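Side-chain contacts in pyruvate kinase (Cryptosporidium parvum, PDB 4DRS), which probably catalyses the last step of glycolysis, transferring the phosphoryl group of phosphoenolpyruvate to ADP to give pyruvate and ATP: residues L427-T432 with S485-L490; R99-V104 with K492-I497; H479-I484 with L519-R524; E458-L463 with T471-S476. All blocks are in the same frame, centred on the assembly; numbering follows the deposited sequence.

Overall arrangement
All contacts gather in the C-terminal alpha/beta domain, except that 99-104 belongs to the TIM barrel. Contacts 1, 2 and 3 share helix 480-493: its first two turns pack on strand 519-524, its middle on 427-431, and its C-terminal end faces the barrel loop. Contact 4 joins helix 457-462 to strand 469-473, which precedes helix 480-493. Centres of contacts 1 and 3 are about 8 Å apart, of 2 and 3 about 19 Å. Contacts 1, 3 and 4 reach one five-stranded sheet. Along the chain contact 4 closes before contact 3 opens, contacts 1 and 3 alternate, and contact 2 spans the most, 388 residues. Contacts 2 and 4 share a sulfate and a Thr-103 to Thr-471 hydrogen bond between domains.

Contact 1: L427-T432 with S485-L490; sequences LIITIT and SNALAL. With SO4 (sulfate ion), chain C.
Ile-429 meets Ala-487 and Leu-488 through aliphatic groups alone, with no ring, amide or other flat group between them. The two branches of Ile-429 divide the work. Its CG2 faces the small side chain of Ala-487, with Ala-487 CB 4.2 Å from Ile-429 CG2. The longer branch reaches further along the helix, and Ile-429 CD1 ends 3.9 Å from CD2 of Leu-488, with Leu-488 CG 4.1 Å from Ile-429 CD1. The first torsion of Ile-429 (chi1 -55°) sets CG1 beside the backbone N, and chi2 of 168° stretches the branch out from there. Leu-488 does not aim its CB at the strand; its CG and CD2 bring the side chain into contact, and it passes Ile-429 at a slant. This is the packing of a helix on one face of an alpha/beta sheet: strand 427-431 is the central strand of the C-terminal domain's sheet, helix 480-493 lies on one face, and on the other Ile-428 and Thr-430 pack against helix 436-443. Cys-453 of the adjoining strand touches both Ile-429 and Ala-487. Beyond the end of strand 427-431, Thr-432 OG1 lies 2.7 Å from both O2 and O3 of a sulfate, probably from the crystallisation liquor. Glu-433 N, Thr-434 OG1 and Thr-437 OG1 also bind this ion, a loop arrangement consistent with the pocket that holds an effector phosphate in allosterically regulated pyruvate kinases.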
loop_
_atom_site.group_PDB
_atom_site.type_symbol
_atom_site.label_atom_id
_atom_site.label_comp_id
_atom_site.label_asym_id
_atom_site.label_seq_id
_atom_site.Cartn_x
_atom_site.Cartn_y
_atom_site.Cartn_z
ATOM N N LEU A 427 -24.817 -6.981 10.742
ATOM C CA LEU A 427 -25.703 -7.166 9.594
ATOM C C LEU A 427 -25.806 -5.930 8.714
ATOM O O LEU A 427 -25.694 -4.797 9.193
ATOM C CB LEU A 427 -27.114 -7.541 10.057
ATOM C CG LEU A 427 -27.377 -8.874 10.761
ATOM C CD1 LEU A 427 -28.783 -8.844 11.325
ATOM C CD2 LEU A 427 -27.195 -10.066 9.832
ATOM N N ILE A 428 -26.028 -6.166 7.424
ATOM C CA ILE A 428 -26.430 -5.118 6.500
ATOM C C ILE A 428 -27.832 -5.457 5.992
ATOM O O ILE A 428 -28.019 -6.438 5.267
ATOM C CB ILE A 428 -25.453 -4.967 5.314
ATOM C CG1 ILE A 428 -24.029 -4.690 5.820
ATOM C CG2 ILE A 428 -25.919 -3.857 4.379
ATOM C CD1 ILE A 428 -22.967 -4.681 4.736
ATOM N N ILE A 429 -28.814 -4.653 6.397
ATOM C CA ILE A 429 -30.202 -4.867 5.999
ATOM C C ILE A 429 -30.572 -3.907 4.873
ATOM O O ILE A 429 -30.351 -2.700 4.985
ATOM C CB ILE A 429 -31.177 -4.707 7.186
ATOM C CG1 ILE A 429 -30.768 -5.626 8.337
ATOM C CG2 ILE A 429 -32.610 -5.001 6.754
ATOM C CD1 ILE A 429 -31.479 -5.333 9.645
ATOM N N THR A 430 -31.122 -4.449 3.789
ATOM C CA THR A 430 -31.526 -3.627 2.651
ATOM C C THR A 430 -32.999 -3.823 2.279
ATOM O O THR A 430 -33.456 -4.944 2.063
ATOM C CB THR A 430 -30.597 -3.824 1.423
ATOM O OG1 THR A 430 -31.029 -2.977 0.352
ATOM C CG2 THR A 430 -30.586 -5.275 0.945
ATOM N N ILE A 431 -33.740 -2.722 2.241
ATOM C CA ILE A 431 -35.129 -2.745 1.809
ATOM C C ILE A 431 -35.115 -2.518 0.303
ATOM O O ILE A 431 -34.676 -1.474 -0.169
ATOM C CB ILE A 431 -35.973 -1.665 2.529
ATOM C CG1 ILE A 431 -35.983 -1.907 4.044
ATOM C CG2 ILE A 431 -37.396 -1.635 1.992
ATOM C CD1 ILE A 431 -36.573 -0.766 4.852
ATOM N N THR A 432 -35.580 -3.513 -0.445
ATOM C CA THR A 432 -35.478 -3.492 -1.899
ATOM C C THR A 432 -36.731 -4.048 -2.571
ATOM O O THR A 432 -37.373 -4.961 -2.049
ATOM C CB THR A 432 -34.212 -4.235 -2.393
ATOM O OG1 THR A 432 -34.111 -4.124 -3.818
ATOM C CG2 THR A 432 -34.232 -5.714 -1.991
ATOM N N SER A 485 -37.441 -3.068 12.159
ATOM C CA SER A 485 -37.752 -3.658 13.463
ATOM C C SER A 485 -38.017 -5.155 13.355
ATOM O O SER A 485 -37.401 -5.949 14.067
ATOM C CB SER A 485 -38.956 -2.964 14.106
ATOM O OG SER A 485 -38.716 -1.582 14.280
ATOM N N ASN A 486 -38.926 -5.535 12.459
ATOM C CA ASN A 486 -39.244 -6.943 12.239
ATOM C C ASN A 486 -38.021 -7.740 11.792
ATOM O O ASN A 486 -37.806 -8.862 12.255
ATOM C CB ASN A 486 -40.376 -7.098 11.217
ATOM C CG ASN A 486 -41.686 -6.486 11.688
ATOM O OD1 ASN A 486 -41.844 -6.132 12.856
ATOM N ND2 ASN A 486 -42.636 -6.361 10.768
ATOM N N ALA A 487 -37.219 -7.143 10.909
ATOM C CA ALA A 487 -36.016 -7.786 10.379
ATOM C C ALA A 487 -34.963 -8.026 11.464
ATOM O O ALA A 487 -34.335 -9.082 11.498
ATOM C CB ALA A 487 -35.435 -6.978 9.228
ATOM N N LEU A 488 -34.784 -7.049 12.349
ATOM C CA LEU A 488 -33.888 -7.201 13.496
ATOM C C LEU A 488 -34.418 -8.221 14.512
ATOM O O LEU A 488 -33.639 -8.965 15.117
ATOM C CB LEU A 488 -33.651 -5.854 14.182
ATOM C CG LEU A 488 -32.750 -4.833 13.481
ATOM C CD1 LEU A 488 -32.949 -3.457 14.100
ATOM C CD2 LEU A 488 -31.287 -5.247 13.546
ATOM N N ALA A 489 -35.739 -8.251 14.695
ATOM C CA ALA A 489 -36.371 -9.214 15.596
ATOM C C ALA A 489 -36.247 -10.634 15.048
ATOM O O ALA A 489 -35.869 -11.558 15.776
ATOM C CB ALA A 489 -37.832 -8.852 15.838
ATOM N N LEU A 490 -36.553 -10.798 13.762
ATOM C CA LEU A 490 -36.430 -12.095 13.102
ATOM C C LEU A 490 -34.974 -12.562 13.058
ATOM O O LEU A 490 -34.697 -13.742 13.285
ATOM C CB LEU A 490 -37.049 -12.061 11.697
ATOM C CG LEU A 490 -37.151 -13.358 10.876
ATOM C CD1 LEU A 490 -37.751 -14.512 11.671
ATOM C CD2 LEU A 490 -37.958 -13.120 9.608
HETATM S S SO4 C . -33.701 -1.264 -5.104
HETATM O O1 SO4 C . -34.299 -0.442 -4.033
HETATM O O2 SO4 C . -32.560 -2.007 -4.539
HETATM O O3 SO4 C . -34.698 -2.225 -5.624
HETATM O O4 SO4 C . -33.261 -0.408 -6.225
#

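Contact 2: R99-V104 with K492-I497; sequences RPHSTV and KEESLI. With SO4 (sulfate ion), chain D.
His-101 has CG beside its backbone N (chi1 -66°), which sends the imidazole toward the end of helix 480-493, while Glu-493 places CG anti to its own N (chi1 174°) and runs extended toward it. Even so the pair stays apart: NE2 of His-101 and OE2 of Glu-493 are 4.0 Å from each other, beyond a hydrogen bond. The two side chains cross nearly at right angles, with ring and carboxylate planes 68° apart. Glu-494, also extended, comes in beside the root of the histidine, its OE2 4.2 Å from His-101 CB and at the same distance from ND1. Two acidic groups this near might favour a protonated imidazole. The other carboxylate oxygen of Glu-494, OE1, is hydrogen-bonded to Tyr-472 OH, which helps fix the group. On the barrel side, Arg-99 to Ser-102 form a type I turn, closed by Ser-102 N to Arg-99 O at 2.9 Å. Just after it, Thr-103 N donates a nearly straight bond of 3.0 Å to O3 of a sulfate that Lys-464 and Lys-470 also bind. The contact is thus a loose surface approach between a TIM-barrel loop and the C-terminal domain, whose helix 480-493 ends in a Schellman motif: Ser-495, with positive phi, is the C-prime residue, Leu-496 N bonds to Ala-491 O and Ser-495 N to Lys-492 O.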
loop_
_atom_site.group_PDB
_atom_site.type_symbol
_atom_site.label_atom_id
_atom_site.label_comp_id
_atom_site.label_asym_id
_atom_site.label_seq_id
_atom_site.Cartn_x
_atom_site.Cartn_y
_atom_site.Cartn_z
ATOM N N ARG A 99 -40.622 -25.282 4.618
ATOM C CA ARG A 99 -39.492 -24.540 5.171
ATOM C C ARG A 99 -39.690 -23.028 5.014
ATOM O O ARG A 99 -38.987 -22.393 4.224
ATOM C CB ARG A 99 -38.173 -24.987 4.521
ATOM C CG ARG A 99 -37.650 -26.342 4.981
ATOM C CD ARG A 99 -37.138 -26.288 6.413
ATOM N NE ARG A 99 -36.693 -27.591 6.915
ATOM C CZ ARG A 99 -37.494 -28.533 7.415
ATOM N NH1 ARG A 99 -38.812 -28.347 7.468
ATOM N NH2 ARG A 99 -36.972 -29.676 7.853
ATOM N N PRO A 100 -40.631 -22.446 5.788
ATOM C CA PRO A 100 -41.031 -21.040 5.643
ATOM C C PRO A 100 -39.909 -20.023 5.889
ATOM O O PRO A 100 -40.001 -18.889 5.411
ATOM C CB PRO A 100 -42.135 -20.876 6.696
ATOM C CG PRO A 100 -41.843 -21.922 7.715
ATOM C CD PRO A 100 -41.312 -23.087 6.931
ATOM N N HIS A 101 -38.872 -20.421 6.625
ATOM C CA HIS A 101 -37.718 -19.545 6.873
ATOM C C HIS A 101 -36.641 -19.670 5.821
ATOM O O HIS A 101 -35.544 -19.125 5.974
ATOM C CB HIS A 101 -37.132 -19.782 8.266
ATOM C CG HIS A 101 -38.061 -19.396 9.399
ATOM N ND1 HIS A 101 -38.801 -18.266 9.381
ATOM C CD2 HIS A 101 -38.335 -20.027 10.616
ATOM C CE1 HIS A 101 -39.524 -18.185 10.518
ATOM N NE2 HIS A 101 -39.236 -19.262 11.273
ATOM N N SER A 102 -36.944 -20.391 4.745
ATOM C CA SER A 102 -36.010 -20.545 3.639
ATOM C C SER A 102 -36.633 -20.071 2.340
ATOM O O SER A 102 -37.853 -20.095 2.179
ATOM C CB SER A 102 -35.550 -22.000 3.505
ATOM O OG SER A 102 -34.587 -22.320 4.497
ATOM N N THR A 103 -35.778 -19.618 1.430
ATOM C CA THR A 103 -36.186 -19.255 0.080
ATOM C C THR A 103 -35.407 -20.149 -0.873
ATOM O O THR A 103 -34.187 -20.258 -0.762
ATOM C CB THR A 103 -35.910 -17.765 -0.214
ATOM O OG1 THR A 103 -36.503 -16.954 0.809
ATOM C CG2 THR A 103 -36.499 -17.359 -1.554
ATOM N N VAL A 104 -36.114 -20.806 -1.788
ATOM C CA VAL A 104 -35.478 -21.684 -2.771
ATOM C C VAL A 104 -35.736 -21.159 -4.180
ATOM O O VAL A 104 -36.888 -20.973 -4.577
ATOM C CB VAL A 104 -35.976 -23.145 -2.648
ATOM C CG1 VAL A 104 -35.297 -24.046 -3.672
ATOM C CG2 VAL A 104 -35.746 -23.681 -1.240
ATOM N N LYS A 492 -32.597 -11.672 15.176
ATOM C CA LYS A 492 -32.268 -12.009 16.562
ATOM C C LYS A 492 -32.734 -13.430 16.881
ATOM O O LYS A 492 -31.994 -14.206 17.487
ATOM C CB LYS A 492 -32.895 -10.999 17.528
ATOM C CG LYS A 492 -32.369 -11.062 18.955
ATOM C CD LYS A 492 -33.062 -10.036 19.843
ATOM C CE LYS A 492 -32.742 -10.246 21.320
ATOM N NZ LYS A 492 -31.345 -9.862 21.683
ATOM N N GLU A 493 -33.952 -13.760 16.449
ATOM C CA GLU A 493 -34.529 -15.103 16.607
ATOM C C GLU A 493 -33.701 -16.181 15.890
ATOM O O GLU A 493 -33.612 -17.317 16.363
ATOM C CB GLU A 493 -35.986 -15.115 16.115
ATOM C CG GLU A 493 -36.664 -16.480 16.083
ATOM C CD GLU A 493 -38.067 -16.437 15.498
ATOM O OE1 GLU A 493 -38.957 -15.807 16.113
ATOM O OE2 GLU A 493 -38.289 -17.048 14.429
ATOM N N GLU A 494 -33.095 -15.816 14.761
ATOM C CA GLU A 494 -32.294 -16.747 13.957
ATOM C C GLU A 494 -30.817 -16.761 14.349
ATOM O O GLU A 494 -29.992 -17.364 13.657
ATOM C CB GLU A 494 -32.433 -16.423 12.468
ATOM C CG GLU A 494 -33.815 -16.698 11.894
ATOM C CD GLU A 494 -33.978 -16.167 10.485
ATOM O OE1 GLU A 494 -33.162 -15.319 10.066
ATOM O OE2 GLU A 494 -34.929 -16.594 9.796
ATOM N N SER A 495 -30.496 -16.096 15.460
ATOM C CA SER A 495 -29.137 -16.037 16.011
ATOM C C SER A 495 -28.130 -15.384 15.056
ATOM O O SER A 495 -26.969 -15.800 14.975
ATOM C CB SER A 495 -28.657 -17.430 16.452
ATOM O OG SER A 495 -29.527 -17.999 17.420
ATOM N N LEU A 496 -28.584 -14.359 14.337
ATOM C CA LEU A 496 -27.726 -13.629 13.405
ATOM C C LEU A 496 -27.228 -12.321 14.011
ATOM O O LEU A 496 -26.200 -11.791 13.592
ATOM C CB LEU A 496 -28.459 -13.368 12.083
ATOM C CG LEU A 496 -29.026 -14.582 11.336
ATOM C CD1 LEU A 496 -29.889 -14.142 10.160
ATOM C CD2 LEU A 496 -27.919 -15.518 10.870
ATOM N N ILE A 497 -27.960 -11.815 15.002
ATOM C CA ILE A 497 -27.621 -10.566 15.694
ATOM C C ILE A 497 -28.080 -10.611 17.161
ATOM O O ILE A 497 -28.987 -11.369 17.510
ATOM C CB ILE A 497 -28.209 -9.325 14.961
ATOM C CG1 ILE A 497 -27.605 -8.023 15.508
ATOM C CG2 ILE A 497 -29.737 -9.325 15.014
ATOM C CD1 ILE A 497 -27.788 -6.807 14.623
HETATM S S SO4 D . -32.634 -17.646 3.045
HETATM O O1 SO4 D . -33.453 -17.278 4.222
HETATM O O2 SO4 D . -31.206 -17.726 3.427
HETATM O O3 SO4 D . -33.087 -18.975 2.561
HETATM O O4 SO4 D . -32.816 -16.615 1.994
#

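Contact 3: H479-I484 with L519-R524; sequences HSEVVI and LMKIVR
Ile-484 and Val-523 meet where the first turns of helix 480-493 lie over strand 519-524, the antiparallel strand that is outermost, within this chain, in the C-terminal domain's sheet. The touch is between single methyls, CG2 of Ile-484 and CG2 of Val-523, 4.2 Å apart, and the two side chains are set obliquely to each other. In Ile-484 chi1 of -69° turns CG2 anti to the backbone N; in Val-523 the touching methyl stands between the backbone N and the carbonyl carbon. Leu-488, one helical turn further on, adds its CD1 at 4.2 Å from the same Val-523 CG2, and Ala-505 of the neighbouring strand packs on Ile-484. The sheet runs on beyond this chain: Leu-519, Met-520 and Lys-521 pair in an antiparallel ladder with a strand of a second subunit, as at the interface formed by C-terminal domains in pyruvate kinase tetramers. Lys-521 also packs against Leu-519 of that second subunit. Nearer the start of the helix the contact turns polar. Glu-481 does not aim its CB at the strand but folds its carboxylate round toward Lys-521, whose chain bends back so that NZ comes to 4.2 Å from OE2 of Glu-481. The opposite charges probably attract weakly, without closing a salt bridge.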
loop_
_atom_site.group_PDB
_atom_site.type_symbol
_atom_site.label_atom_id
_atom_site.label_comp_id
_atom_site.label_asym_id
_atom_site.label_seq_id
_atom_site.Cartn_x
_atom_site.Cartn_y
_atom_site.Cartn_z
ATOM N N HIS A 479 -43.389 0.779 5.275
ATOM C CA HIS A 479 -42.950 1.410 6.523
ATOM C C HIS A 479 -41.556 0.999 6.927
ATOM O O HIS A 479 -41.370 -0.013 7.610
ATOM C CB HIS A 479 -43.956 1.158 7.649
ATOM C CG HIS A 479 -45.344 1.688 7.357
ATOM N ND1 HIS A 479 -45.593 2.997 7.153
ATOM C CD2 HIS A 479 -46.570 1.031 7.246
ATOM C CE1 HIS A 479 -46.908 3.170 6.915
ATOM N NE2 HIS A 479 -47.505 1.967 6.974
ATOM N N SER A 480 -40.570 1.791 6.502
ATOM C CA SER A 480 -39.148 1.530 6.767
ATOM C C SER A 480 -38.861 1.118 8.213
ATOM O O SER A 480 -38.230 0.086 8.453
ATOM C CB SER A 480 -38.294 2.750 6.405
ATOM O OG SER A 480 -38.333 3.016 5.015
ATOM N N GLU A 481 -39.337 1.928 9.159
ATOM C CA GLU A 481 -39.115 1.704 10.590
ATOM C C GLU A 481 -39.586 0.315 11.024
ATOM O O GLU A 481 -38.834 -0.432 11.657
ATOM C CB GLU A 481 -39.813 2.784 11.432
ATOM C CG GLU A 481 -39.724 4.204 10.878
ATOM C CD GLU A 481 -38.305 4.746 10.838
ATOM O OE1 GLU A 481 -37.693 4.904 11.917
ATOM O OE2 GLU A 481 -37.807 5.026 9.724
ATOM N N VAL A 482 -40.823 -0.022 10.666
ATOM C CA VAL A 482 -41.432 -1.313 11.004
ATOM C C VAL A 482 -40.672 -2.477 10.362
ATOM O O VAL A 482 -40.345 -3.459 11.037
ATOM C CB VAL A 482 -42.929 -1.364 10.592
ATOM C CG1 VAL A 482 -43.551 -2.709 10.945
ATOM C CG2 VAL A 482 -43.710 -0.231 11.246
ATOM N N VAL A 483 -40.395 -2.350 9.062
ATOM C CA VAL A 483 -39.647 -3.355 8.301
ATOM C C VAL A 483 -38.316 -3.687 8.979
ATOM O O VAL A 483 -37.984 -4.857 9.155
ATOM C CB VAL A 483 -39.404 -2.903 6.840
ATOM C CG1 VAL A 483 -38.437 -3.839 6.129
ATOM C CG2 VAL A 483 -40.720 -2.828 6.078
ATOM N N ILE A 484 -37.578 -2.653 9.372
ATOM C CA ILE A 484 -36.284 -2.817 10.032
ATOM C C ILE A 484 -36.437 -3.499 11.392
ATOM O O ILE A 484 -35.666 -4.406 11.728
ATOM C CB ILE A 484 -35.540 -1.463 10.159
ATOM C CG1 ILE A 484 -35.097 -0.969 8.778
ATOM C CG2 ILE A 484 -34.338 -1.573 11.092
ATOM C CD1 ILE A 484 -34.931 0.535 8.686
ATOM N N LEU A 519 -30.608 5.860 0.411
ATOM C CA LEU A 519 -30.507 6.216 1.824
ATOM C C LEU A 519 -29.784 5.141 2.638
ATOM O O LEU A 519 -29.963 3.946 2.410
ATOM C CB LEU A 519 -31.911 6.448 2.388
ATOM C CG LEU A 519 -32.121 7.011 3.793
ATOM C CD1 LEU A 519 -33.447 7.753 3.853
ATOM C CD2 LEU A 519 -32.069 5.920 4.852
ATOM N N MET A 520 -28.984 5.581 3.606
ATOM C CA MET A 520 -28.269 4.675 4.502
ATOM C C MET A 520 -28.342 5.182 5.943
ATOM O O MET A 520 -28.140 6.369 6.196
ATOM C CB MET A 520 -26.807 4.558 4.067
ATOM C CG MET A 520 -26.055 3.400 4.695
ATOM S SD MET A 520 -24.335 3.800 5.065
ATOM C CE MET A 520 -24.511 4.580 6.663
ATOM N N LYS A 521 -28.641 4.284 6.877
ATOM C CA LYS A 521 -28.566 4.608 8.302
ATOM C C LYS A 521 -27.952 3.481 9.125
ATOM O O LYS A 521 -27.904 2.330 8.684
ATOM C CB LYS A 521 -29.928 5.038 8.878
ATOM C CG LYS A 521 -31.041 4.005 8.788
ATOM C CD LYS A 521 -32.174 4.315 9.763
ATOM C CE LYS A 521 -33.075 5.445 9.284
ATOM N NZ LYS A 521 -33.906 5.060 8.105
ATOM N N ILE A 522 -27.468 3.823 10.313
ATOM C CA ILE A 522 -26.943 2.827 11.238
ATOM C C ILE A 522 -27.848 2.753 12.460
ATOM O O ILE A 522 -28.022 3.741 13.172
ATOM C CB ILE A 522 -25.488 3.130 11.660
ATOM C CG1 ILE A 522 -24.633 3.457 10.430
ATOM C CG2 ILE A 522 -24.910 1.959 12.447
ATOM C CD1 ILE A 522 -23.167 3.693 10.722
ATOM N N VAL A 523 -28.429 1.578 12.683
ATOM C CA VAL A 523 -29.343 1.355 13.804
ATOM C C VAL A 523 -28.751 0.377 14.819
ATOM O O VAL A 523 -27.816 -0.367 14.505
ATOM C CB VAL A 523 -30.728 0.847 13.329
ATOM C CG1 VAL A 523 -31.467 1.938 12.569
ATOM C CG2 VAL A 523 -30.594 -0.408 12.473
ATOM N N ARG A 524 -29.296 0.388 16.033
ATOM C CA ARG A 524 -28.883 -0.548 17.072
ATOM C C ARG A 524 -29.988 -1.572 17.324
ATOM O O ARG A 524 -31.167 -1.217 17.427
ATOM C CB ARG A 524 -28.529 0.197 18.363
ATOM C CG ARG A 524 -27.774 -0.641 19.383
ATOM C CD ARG A 524 -27.659 0.082 20.714
ATOM N NE ARG A 524 -26.638 1.127 20.681
ATOM C CZ ARG A 524 -25.378 0.960 21.077
ATOM N NH1 ARG A 524 -24.969 -0.214 21.547
ATOM N NH2 ARG A 524 -24.524 1.972 21.003
#

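Contact 4: E458-L463 with T471-S476; sequences EVARGL and TYVLNS. With SO4 (sulfate ion), chain D.
Ala-460 and Thr-471 face each other inside a beta-alpha-beta unit, in which helix 457-462 connects strand 449-454 to strand 469-473. The backbones come close, the CA of Ala-460 lying 5.7 Å from the CA of Thr-471, which suits a helix residue with a single methyl. Among the apolar contacts, that methyl, Ala-460 CB, packs against Val-473 CG2 at 3.7 Å. Leu-463, three residues after Ala-460, crosses Thr-471 obliquely with its CD1 3.8 Å from CG2 of Thr-471, while its CB stands a little further from the same methyl. Ala-452 of strand 449-454 touches both Leu-463 and Thr-471. On the other side of the strand Tyr-472 packs under helix 480-493, so 469-473 is sandwiched between two helices. One further contact is mixed: Ala-460 CB also sits 3.5 Å from Thr-471 OG1, against the hydroxyl. The polar bonds of Thr-471 go to partners outside the helix. Thr-471 OG1 is hydrogen-bonded to Thr-103 OG1 of the barrel domain, linking the two domains, and it also reaches the same sulfate that Thr-103 N binds. With chi1 at 58°, OG1 lies between the backbone N and the carbonyl carbon, so hydroxyl and amide grip one sulfate oxygen together: O4 is 3.2 Å from Thr-471 OG1 and 3.1 Å from Thr-471 N, the latter with an N-H...O angle of 159°.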
loop_
_atom_site.group_PDB
_atom_site.type_symbol
_atom_site.label_atom_id
_atom_site.label_comp_id
_atom_site.label_asym_id
_atom_site.label_seq_id
_atom_site.Cartn_x
_atom_site.Cartn_y
_atom_site.Cartn_z
ATOM N N GLU A 458 -40.559 -13.349 -5.823
ATOM C CA GLU A 458 -39.706 -13.585 -6.999
ATOM C C GLU A 458 -38.334 -12.925 -6.836
ATOM O O GLU A 458 -37.315 -13.503 -7.205
ATOM C CB GLU A 458 -40.401 -13.183 -8.322
ATOM C CG GLU A 458 -40.605 -11.691 -8.568
ATOM C CD GLU A 458 -39.407 -10.993 -9.227
ATOM O OE1 GLU A 458 -38.426 -11.667 -9.635
ATOM O OE2 GLU A 458 -39.452 -9.745 -9.347
ATOM N N VAL A 459 -38.325 -11.722 -6.262
ATOM C CA VAL A 459 -37.089 -10.995 -5.963
ATOM C C VAL A 459 -36.203 -11.803 -5.013
ATOM O O VAL A 459 -35.003 -11.940 -5.247
ATOM C CB VAL A 459 -37.378 -9.585 -5.392
ATOM C CG1 VAL A 459 -36.122 -8.949 -4.805
ATOM C CG2 VAL A 459 -37.974 -8.691 -6.473
ATOM N N ALA A 460 -36.801 -12.355 -3.962
ATOM C CA ALA A 460 -36.068 -13.193 -3.016
ATOM C C ALA A 460 -35.423 -14.419 -3.687
ATOM O O ALA A 460 -34.258 -14.725 -3.433
ATOM C CB ALA A 460 -36.970 -13.610 -1.865
ATOM N N ARG A 461 -36.167 -15.105 -4.552
ATOM C CA ARG A 461 -35.631 -16.277 -5.250
ATOM C C ARG A 461 -34.502 -15.892 -6.197
ATOM O O ARG A 461 -33.537 -16.643 -6.360
ATOM C CB ARG A 461 -36.714 -16.999 -6.045
ATOM C CG ARG A 461 -37.810 -17.642 -5.221
ATOM C CD ARG A 461 -38.863 -18.232 -6.140
ATOM N NE ARG A 461 -40.180 -17.779 -5.725
ATOM C CZ ARG A 461 -41.041 -17.112 -6.483
ATOM N NH1 ARG A 461 -40.775 -16.825 -7.748
ATOM N NH2 ARG A 461 -42.196 -16.752 -5.959
ATOM N N GLY A 462 -34.638 -14.727 -6.825
ATOM C CA GLY A 462 -33.629 -14.225 -7.740
ATOM C C GLY A 462 -32.306 -14.002 -7.039
ATOM O O GLY A 462 -31.241 -14.177 -7.634
ATOM N N LEU A 463 -32.379 -13.633 -5.761
ATOM C CA LEU A 463 -31.195 -13.320 -4.967
ATOM C C LEU A 463 -30.460 -14.554 -4.437
ATOM O O LEU A 463 -29.438 -14.429 -3.752
ATOM C CB LEU A 463 -31.564 -12.392 -3.809
ATOM C CG LEU A 463 -31.831 -10.918 -4.133
ATOM C CD1 LEU A 463 -32.452 -10.227 -2.931
ATOM C CD2 LEU A 463 -30.568 -10.187 -4.578
ATOM N N THR A 471 -32.741 -13.559 2.581
ATOM C CA THR A 471 -33.921 -12.754 2.267
ATOM C C THR A 471 -35.077 -12.912 3.261
ATOM O O THR A 471 -35.370 -14.015 3.725
ATOM C CB THR A 471 -34.446 -13.061 0.853
ATOM O OG1 THR A 471 -34.748 -14.457 0.755
ATOM C CG2 THR A 471 -33.414 -12.692 -0.209
ATOM N N TYR A 472 -35.724 -11.794 3.586
ATOM C CA TYR A 472 -36.980 -11.810 4.333
ATOM C C TYR A 472 -38.099 -11.311 3.433
ATOM O O TYR A 472 -38.066 -10.167 2.973
ATOM C CB TYR A 472 -36.911 -10.936 5.594
ATOM C CG TYR A 472 -35.960 -11.403 6.689
ATOM C CD1 TYR A 472 -35.581 -10.531 7.712
ATOM C CD2 TYR A 472 -35.440 -12.703 6.709
ATOM C CE1 TYR A 472 -34.720 -10.935 8.720
ATOM C CE2 TYR A 472 -34.574 -13.114 7.714
ATOM C CZ TYR A 472 -34.218 -12.223 8.713
ATOM O OH TYR A 472 -33.363 -12.609 9.717
ATOM N N VAL A 473 -39.075 -12.177 3.173
ATOM C CA VAL A 473 -40.241 -11.813 2.372
ATOM C C VAL A 473 -41.345 -11.270 3.277
ATOM O O VAL A 473 -41.730 -11.912 4.258
ATOM C CB VAL A 473 -40.780 -13.004 1.547
ATOM C CG1 VAL A 473 -41.977 -12.577 0.707
ATOM C CG2 VAL A 473 -39.688 -13.581 0.659
ATOM N N LEU A 474 -41.847 -10.087 2.942
ATOM C CA LEU A 474 -42.856 -9.422 3.759
ATOM C C LEU A 474 -44.150 -9.164 2.991
ATOM O O LEU A 474 -44.168 -9.185 1.756
ATOM C CB LEU A 474 -42.297 -8.113 4.329
ATOM C CG LEU A 474 -41.055 -8.238 5.222
ATOM C CD1 LEU A 474 -40.421 -6.881 5.472
ATOM C CD2 LEU A 474 -41.386 -8.924 6.542
ATOM N N ASN A 475 -45.233 -8.938 3.734
ATOM C CA ASN A 475 -46.511 -8.537 3.147
ATOM C C ASN A 475 -46.421 -7.137 2.539
ATOM O O ASN A 475 -46.889 -6.904 1.424
ATOM C CB ASN A 475 -47.648 -8.622 4.182
ATOM C CG ASN A 475 -47.386 -7.778 5.425
ATOM O OD1 ASN A 475 -46.338 -7.900 6.070
ATOM N ND2 ASN A 475 -48.346 -6.920 5.772
ATOM N N SER A 476 -45.798 -6.219 3.274
ATOM C CA SER A 476 -45.602 -4.849 2.813
ATOM C C SER A 476 -44.185 -4.367 3.099
ATOM O O SER A 476 -43.505 -4.880 3.991
ATOM C CB SER A 476 -46.615 -3.908 3.463
ATOM O OG SER A 476 -46.394 -2.568 3.055
HETATM S S SO4 D . -32.634 -17.646 3.045
HETATM O O1 SO4 D . -33.453 -17.278 4.222
HETATM O O2 SO4 D . -31.206 -17.726 3.427
HETATM O O3 SO4 D . -33.087 -18.975 2.561
HETATM O O4 SO4 D . -32.816 -16.615 1.994
#